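Local coordinates for thiamine-biosynthesis protein ThiS (PDB 3CWI) that probably serves as a small ubiquitin-like sulfur-carrier protein in thiamine biosynthesis, at residues 52-55 / 56-60; 44-47 / 48-51. One frame throughout, in Å; residues are numbered along the deposited sequence.

The two contacts follow each other directly along the chain, contact 2 (residues 44-51) first and contact 1 (residues 52-60) second, with centres about 13 Å apart. Together they make up the connection that leaves edge strand 42-43 of the mixed sheet and returns to strand 59-63 in its middle. Contact 2 is the turning loop that lays Phe49 against Val20, Thr21 and Leu24 of helix 20-26; contact 1 is the short strand 53-55, paired with strand 17-19, and the beta turn after it, and its Val54 touches Leu23 of the same helix. They meet where Thr52 CG2 packs on Leu44 CD2, 3.9 Å away. Both contacts pack on the helix, consistent with the beta-grasp fold of ubiquitin-like proteins.

Contact 1 (52-55 / 56-60)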
loop_
_atom_site.group_PDB
_atom_site.type_symbol
_atom_site.label_atom_id
_atom_site.label_comp_id
_atom_site.label_asym_id
_atom_site.label_seq_id
_atom_site.Cartn_x
_atom_site.Cartn_y
_atom_site.Cartn_z
ATOM N N THR A 52 -8.268 4.584 -4.265
ATOM C CA THR A 52 -7.174 5.233 -3.567
ATOM C C THR A 52 -5.899 5.138 -4.394
ATOM O O THR A 52 -5.494 4.052 -4.820
ATOM C CB THR A 52 -6.968 4.589 -2.185
ATOM O OG1 THR A 52 -8.210 4.607 -1.472
ATOM C CG2 THR A 52 -5.926 5.353 -1.384
ATOM N N THR A 53 -5.257 6.277 -4.612
ATOM C CA THR A 53 -4.054 6.302 -5.426
ATOM C C THR A 53 -2.789 6.705 -4.677
ATOM O O THR A 53 -2.804 7.595 -3.828
ATOM C CB THR A 53 -4.243 7.255 -6.616
ATOM O OG1 THR A 53 -5.546 7.046 -7.183
ATOM C CG2 THR A 53 -3.196 6.983 -7.678
ATOM N N VAL A 54 -1.697 6.031 -5.013
ATOM C CA VAL A 54 -0.398 6.295 -4.418
ATOM C C VAL A 54 0.434 7.018 -5.460
ATOM O O VAL A 54 0.570 6.544 -6.585
ATOM C CB VAL A 54 0.305 4.984 -4.021
ATOM C CG1 VAL A 54 1.620 5.295 -3.324
ATOM C CG2 VAL A 54 -0.606 4.161 -3.114
ATOM N N LYS A 55 0.979 8.175 -5.094
ATOM C CA LYS A 55 1.782 8.956 -6.032
ATOM C C LYS A 55 3.213 9.140 -5.538
ATOM O O LYS A 55 3.555 8.726 -4.432
ATOM C CB LYS A 55 1.124 10.321 -6.253
ATOM C CG LYS A 55 -0.334 10.225 -6.699
ATOM C CD LYS A 55 -0.972 11.600 -6.857
ATOM C CE LYS A 55 -2.436 11.485 -7.274
ATOM N NZ LYS A 55 -3.066 12.817 -7.452
ATOM N N ASP A 56 4.049 9.749 -6.374
ATOM C CA ASP A 56 5.444 9.990 -6.008
ATOM C C ASP A 56 5.514 10.684 -4.648
ATOM O O ASP A 56 4.801 11.658 -4.399
ATOM C CB ASP A 56 6.127 10.868 -7.063
ATOM C CG ASP A 56 7.584 11.150 -6.738
ATOM O OD1 ASP A 56 8.440 10.278 -6.994
ATOM O OD2 ASP A 56 7.874 12.245 -6.208
ATOM N N GLY A 57 6.361 10.174 -3.764
ATOM C CA GLY A 57 6.508 10.777 -2.455
ATOM C C GLY A 57 5.585 10.270 -1.358
ATOM O O GLY A 57 5.777 10.623 -0.203
ATOM N N ASP A 58 4.590 9.450 -1.698
ATOM C CA ASP A 58 3.668 8.932 -0.685
ATOM C C ASP A 58 4.331 7.845 0.171
ATOM O O ASP A 58 5.299 7.215 -0.258
ATOM C CB ASP A 58 2.403 8.368 -1.342
ATOM C CG ASP A 58 1.434 9.451 -1.794
ATOM O OD1 ASP A 58 1.572 10.612 -1.343
ATOM O OD2 ASP A 58 0.508 9.140 -2.588
ATOM N N ALA A 59 3.807 7.635 1.376
ATOM C CA ALA A 59 4.345 6.627 2.292
ATOM C C ALA A 59 3.296 5.555 2.556
ATOM O O ALA A 59 2.233 5.839 3.100
ATOM C CB ALA A 59 4.753 7.276 3.602
ATOM N N VAL A 60 3.595 4.324 2.170
ATOM C CA VAL A 60 2.659 3.238 2.384
ATOM C C VAL A 60 3.218 2.238 3.379
ATOM O O VAL A 60 4.428 1.982 3.419
ATOM C CB VAL A 60 2.324 2.532 1.050
ATOM C CG1 VAL A 60 1.725 3.538 0.079
ATOM C CG2 VAL A 60 3.580 1.920 0.445
#
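Asp56 and Gly57 form the inner corners of a type II beta turn in which Lys55 meets Asp58, just past strand 53-55. The side chain of Asp56 sets out away from the strand, and OD1 accepts a hydrogen bond from the backbone N of Asn2, tying the corner to strand 2-5. Gly57 follows with a positive phi, and a CB here would collide with the carbonyl oxygen of Asp56, the usual reason for glycine at this place in a type II turn.

Asp58 closes the turn twice over. Its backbone N donates to Lys55 O at 3.0 Å, the usual bond of a beta turn, from its last residue back to its first, while its side chain reaches back to the same residue: Lys55 N gives its hydrogen to Asp58 OD2 at 2.7 Å and almost straight, 177° at the hydrogen. The N-H comes down on OD2 from above the carboxylate plane, 47° out of it. With CG placed beside the Asp58 backbone N (chi1 -77°), the carboxylate is folded back over the mouth of the turn. The other oxygen, OD1, takes a weak hydrogen bond from Asn40 ND2. On its apolar side, CB of Asp58 lies 3.7 Å from Val54 CG1.

Val60, in strand 59-63, turns its side chain toward Val54, and its CG1 meets Val54 CG1 at 3.8 Å. Val60 CG1 is also 4.0 Å from Val54 CG2, so this methyl faces both branches of that valine. Leu3, Val5, Leu23 and Leu39 extend this apolar cluster.

The turn therefore has a polar clasp at its mouth and a valine pair beneath; the backbone N-H of Lys55 probably helps to stabilise the negative charge of Asp58.

Contact 2 (44-47 / 48-51); sequences LERE and AFDA
Phe49 lies against Arg46 where the backbone coils into a short 3-10 turn, closed by two hydrogen bonds, each from a backbone N to the O three residues earlier: Ala48 N to Glu45 O at 2.9 Å and the longer Phe49 N to Arg46 O at 3.3 Å. Water 1 extends the turn, donating to Glu47 O and accepting from Asp50 N.

Phe49 carries the side-chain contact. Its ring folds back over the turn, with CG beside its own backbone N (chi1 -81°), and lies beneath the Arg46 backbone. Arg46 CA sits over the middle of one face in a CH-pi contact, 3.5 Å from the ring centroid and 15° off the normal. At the edge of the ring, near its plane, Leu44 CB approaches CE1 to 3.9 Å. The Arg46 chain runs extended from CB, then bends at chi3, bringing its guanidinium to the rim of the ring: NH2 is 3.4 Å from Phe49 CE2, which lies over one guanidinium face. The two planes stand 67° apart, far from a parallel stack. Arg46 NH1 has a weak hydrogen bond to Val35 O.

Val20, Thr21 and Leu24 of helix 20-26, with Val37 of the sheet, also touch the Phe49 side chain. Replacing Phe49 with alanine removes the ring, which would probably leave Arg46 CA without its aromatic partner and open a gap between this turn and helix 20-26.

A buried ring thus joins a largely exposed turn to the hydrophobic core, taking up the C-H of a polar residue's backbone while that residue's charged end stays at the rim.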
loop_
_atom_site.group_PDB
_atom_site.type_symbol
_atom_site.label_atom_id
_atom_site.label_comp_id
_atom_site.label_asym_id
_atom_site.label_seq_id
_atom_site.Cartn_x
_atom_site.Cartn_y
_atom_site.Cartn_z
ATOM N N LEU A 44 -6.386 2.630 5.611
ATOM C CA LEU A 44 -7.328 2.623 4.493
ATOM C C LEU A 44 -8.385 1.535 4.596
ATOM O O LEU A 44 -8.181 0.515 5.248
ATOM C CB LEU A 44 -6.563 2.422 3.183
ATOM C CG LEU A 44 -5.859 3.590 2.493
ATOM C CD1 LEU A 44 -5.188 4.507 3.489
ATOM C CD2 LEU A 44 -4.848 3.019 1.508
ATOM N N GLU A 45 -9.520 1.758 3.940
ATOM C CA GLU A 45 -10.587 0.765 3.917
ATOM C C GLU A 45 -10.438 -0.030 2.628
ATOM O O GLU A 45 -10.343 0.542 1.540
ATOM C CB GLU A 45 -11.955 1.441 3.960
ATOM C CG GLU A 45 -12.271 2.027 5.318
ATOM C CD GLU A 45 -13.650 2.647 5.388
ATOM O OE1 GLU A 45 -14.103 2.936 6.520
ATOM O OE2 GLU A 45 -14.277 2.854 4.322
ATOM N N ARG A 46 -10.409 -1.350 2.763
ATOM C CA ARG A 46 -10.253 -2.244 1.625
ATOM C C ARG A 46 -11.239 -1.951 0.495
ATOM O O ARG A 46 -10.944 -2.196 -0.673
ATOM C CB ARG A 46 -10.399 -3.693 2.101
ATOM C CG ARG A 46 -10.309 -4.755 1.011
ATOM C CD ARG A 46 -10.164 -6.143 1.626
ATOM N NE ARG A 46 -8.882 -6.278 2.311
ATOM C CZ ARG A 46 -7.711 -6.358 1.687
ATOM N NH1 ARG A 46 -6.589 -6.470 2.387
ATOM N NH2 ARG A 46 -7.663 -6.344 0.359
ATOM N N GLU A 47 -12.402 -1.412 0.847
ATOM C CA GLU A 47 -13.448 -1.099 -0.126
ATOM C C GLU A 47 -13.023 -0.007 -1.113
ATOM O O GLU A 47 -13.525 0.060 -2.238
ATOM C CB GLU A 47 -14.711 -0.643 0.609
ATOM C CG GLU A 47 -15.997 -0.785 -0.184
ATOM C CD GLU A 47 -16.438 -2.232 -0.314
ATOM O OE1 GLU A 47 -17.462 -2.486 -0.984
ATOM O OE2 GLU A 47 -15.761 -3.115 0.256
ATOM N N ALA A 48 -12.095 0.843 -0.689
ATOM C CA ALA A 48 -11.631 1.942 -1.524
ATOM C C ALA A 48 -10.253 1.715 -2.154
ATOM O O ALA A 48 -9.640 2.654 -2.670
ATOM C CB ALA A 48 -11.613 3.229 -0.707
ATOM N N PHE A 49 -9.769 0.482 -2.115
ATOM C CA PHE A 49 -8.466 0.166 -2.685
ATOM C C PHE A 49 -8.369 0.492 -4.175
ATOM O O PHE A 49 -7.322 0.937 -4.643
ATOM C CB PHE A 49 -8.128 -1.310 -2.451
ATOM C CG PHE A 49 -7.591 -1.610 -1.075
ATOM C CD1 PHE A 49 -7.622 -0.650 -0.069
ATOM C CD2 PHE A 49 -7.058 -2.862 -0.784
ATOM C CE1 PHE A 49 -7.137 -0.933 1.210
ATOM C CE2 PHE A 49 -6.569 -3.158 0.492
ATOM C CZ PHE A 49 -6.610 -2.187 1.487
ATOM N N ASP A 50 -9.450 0.290 -4.927
ATOM C CA ASP A 50 -9.403 0.587 -6.356
ATOM C C ASP A 50 -9.356 2.080 -6.659
ATOM O O ASP A 50 -8.809 2.491 -7.688
ATOM C CB ASP A 50 -10.603 -0.017 -7.097
ATOM C CG ASP A 50 -10.595 -1.530 -7.097
ATOM O OD1 ASP A 50 -9.512 -2.136 -7.263
ATOM O OD2 ASP A 50 -11.687 -2.122 -6.943
ATOM N N ALA A 51 -9.929 2.890 -5.773
ATOM C CA ALA A 51 -9.972 4.339 -5.976
ATOM C C ALA A 51 -8.817 5.118 -5.346
ATOM O O ALA A 51 -8.436 6.183 -5.835
ATOM C CB ALA A 51 -11.299 4.888 -5.464
HETATM O O HOH W 1 -11.479 -1.208 -4.200
#